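Local coordinates for CHAD domain protein (Streptomyces chartreusis, PDB 6RN5) that probably binds polyphosphate through its all-helical CHAD domain and also binds copper ions, at residues 33-38 with 205-210. Numbering follows the deposited sequence.
Sequences TEFLRA and AIADKV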
loop_
_atom_site.group_PDB
_atom_site.type_symbol
_atom_site.label_atom_id
_atom_site.label_comp_id
_atom_site.label_asym_id
_atom_site.label_seq_id
_atom_site.Cartn_x
_atom_site.Cartn_y
_atom_site.Cartn_z
ATOM N N THR A 33 -36.558 -27.204 9.053
ATOM C CA THR A 33 -36.980 -27.930 7.857
ATOM C C THR A 33 -36.026 -27.719 6.683
ATOM O O THR A 33 -35.713 -28.675 6.000
ATOM C CB THR A 33 -38.396 -27.519 7.458
ATOM O OG1 THR A 33 -39.244 -27.903 8.508
ATOM C CG2 THR A 33 -38.892 -28.212 6.176
ATOM N N GLU A 34 -35.590 -26.485 6.424
ATOM C CA GLU A 34 -34.500 -26.249 5.453
ATOM C C GLU A 34 -33.235 -27.035 5.752
ATOM O O GLU A 34 -32.617 -27.524 4.837
ATOM C CB GLU A 34 -34.102 -24.776 5.347
ATOM C CG GLU A 34 -35.169 -23.918 4.679
ATOM C CD GLU A 34 -35.643 -24.494 3.337
ATOM O OE1 GLU A 34 -34.795 -24.634 2.424
ATOM O OE2 GLU A 34 -36.855 -24.810 3.202
ATOM N N PHE A 35 -32.820 -27.095 7.016
ATOM C CA PHE A 35 -31.675 -27.918 7.409
ATOM C C PHE A 35 -31.884 -29.403 7.076
ATOM O O PHE A 35 -30.961 -30.070 6.621
ATOM C CB PHE A 35 -31.418 -27.770 8.912
ATOM C CG PHE A 35 -30.196 -28.483 9.398
ATOM C CD1 PHE A 35 -30.270 -29.783 9.824
ATOM C CD2 PHE A 35 -28.975 -27.842 9.430
ATOM C CE1 PHE A 35 -29.154 -30.452 10.298
ATOM C CE2 PHE A 35 -27.836 -28.483 9.910
ATOM C CZ PHE A 35 -27.929 -29.797 10.359
ATOM N N LEU A 36 -33.083 -29.929 7.340
ATOM C CA LEU A 36 -33.355 -31.334 7.039
ATOM C C LEU A 36 -33.426 -31.584 5.542
ATOM O O LEU A 36 -32.935 -32.602 5.066
ATOM C CB LEU A 36 -34.615 -31.828 7.703
ATOM C CG LEU A 36 -34.637 -31.734 9.228
ATOM C CD1 LEU A 36 -36.064 -31.994 9.691
ATOM C CD2 LEU A 36 -33.644 -32.648 9.907
ATOM N N ARG A 37 -33.985 -30.661 4.797
ATOM C CA ARG A 37 -33.926 -30.768 3.321
ATOM C C ARG A 37 -32.531 -30.844 2.788
ATOM O O ARG A 37 -32.207 -31.725 1.996
ATOM C CB ARG A 37 -34.566 -29.586 2.665
ATOM C CG ARG A 37 -36.023 -29.830 2.475
ATOM C CD ARG A 37 -36.690 -28.600 1.904
ATOM N NE ARG A 37 -38.090 -28.590 2.285
ATOM C CZ ARG A 37 -38.909 -27.577 2.052
ATOM N NH1 ARG A 37 -38.480 -26.469 1.432
ATOM N NH2 ARG A 37 -40.172 -27.681 2.438
ATOM N N ALA A 38 -31.706 -29.897 3.202
ATOM C CA ALA A 38 -30.329 -29.881 2.771
ATOM C C ALA A 38 -29.622 -31.167 3.171
ATOM O O ALA A 38 -28.864 -31.745 2.401
ATOM C CB ALA A 38 -29.608 -28.683 3.347
ATOM N N ALA A 205 -26.709 -36.628 16.549
ATOM C CA ALA A 205 -27.474 -36.229 17.710
ATOM C C ALA A 205 -28.017 -34.811 17.490
ATOM O O ALA A 205 -29.192 -34.555 17.769
ATOM C CB ALA A 205 -26.594 -36.256 18.958
ATOM N N ILE A 206 -27.160 -33.898 17.002
ATOM C CA ILE A 206 -27.607 -32.536 16.831
ATOM C C ILE A 206 -28.596 -32.473 15.676
ATOM O O ILE A 206 -29.603 -31.804 15.800
ATOM C CB ILE A 206 -26.478 -31.497 16.699
ATOM C CG1 ILE A 206 -27.058 -30.098 16.508
ATOM C CG2 ILE A 206 -25.566 -31.804 15.520
ATOM C CD1 ILE A 206 -27.929 -29.608 17.651
ATOM N N ALA A 207 -28.377 -33.246 14.610
ATOM C CA ALA A 207 -29.338 -33.285 13.512
ATOM C C ALA A 207 -30.709 -33.804 13.947
ATOM O O ALA A 207 -31.726 -33.318 13.500
ATOM C CB ALA A 207 -28.802 -34.138 12.376
ATOM N N ASP A 208 -30.709 -34.812 14.820
ATOM C CA ASP A 208 -31.933 -35.361 15.415
ATOM C C ASP A 208 -32.723 -34.277 16.157
ATOM O O ASP A 208 -33.939 -34.203 16.063
ATOM C CB ASP A 208 -31.599 -36.507 16.404
ATOM C CG ASP A 208 -31.610 -37.908 15.757
ATOM O OD1 ASP A 208 -32.023 -38.031 14.572
ATOM O OD2 ASP A 208 -31.193 -38.893 16.457
ATOM N N LYS A 209 -32.020 -33.425 16.882
ATOM C CA LYS A 209 -32.694 -32.326 17.594
ATOM C C LYS A 209 -33.259 -31.316 16.653
ATOM O O LYS A 209 -34.371 -30.828 16.860
ATOM C CB LYS A 209 -31.755 -31.686 18.581
ATOM C CG LYS A 209 -31.421 -32.682 19.653
ATOM C CD LYS A 209 -30.625 -32.067 20.770
ATOM C CE LYS A 209 -30.013 -33.198 21.577
ATOM N NZ LYS A 209 -29.312 -32.696 22.785
ATOM N N VAL A 210 -32.537 -31.033 15.571
ATOM C CA VAL A 210 -33.102 -30.169 14.540
ATOM C C VAL A 210 -34.360 -30.788 13.950
ATOM O O VAL A 210 -35.371 -30.094 13.721
ATOM C CB VAL A 210 -32.067 -29.837 13.456
ATOM C CG1 VAL A 210 -32.693 -29.066 12.315
ATOM C CG2 VAL A 210 -30.934 -29.026 14.090
#
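Phe35 and Leu36 of helix 21-42 pack on Ala207 and Val210 of helix 201-213. This is a helix-helix contact within the all-helical CHAD domain. The two short segments run at 130° to each other, nearer antiparallel than parallel, with their axes 10.1 Å apart at closest approach. No hydrogen bond links them, and the contact is mainly apolar.

Phe35 and Val210 form its centre, and their side chains cross at about a right angle. Phe35 has CG anti to the backbone N (chi1 -175°), which carries the ring toward helix 201-213. Its CD1 lies 3.5 Å from Val210 CG1, and that methyl approaches the ring obliquely. Ala207 CB comes in at the ring edge, near its plane, 4.2 Å from Phe35 CE1. Phe35 also touches Leu62 and Ser65 of helix 56-75, so its side chain packs against both helix 201-213 and helix 56-75.

Ala207 also borders a pocket that holds a bound carbonate ion, together with Arg43, His204 and Asp208.

On the far side of helix 21-42, Glu34 and Arg37 pair with each other by charge. Leu36 adds a looser contact through one methyl. Leu36 CD2 lies 4.4 Å from Val210 CG1. Leu36 CD2 is also 4.1 Å from Ala207 O.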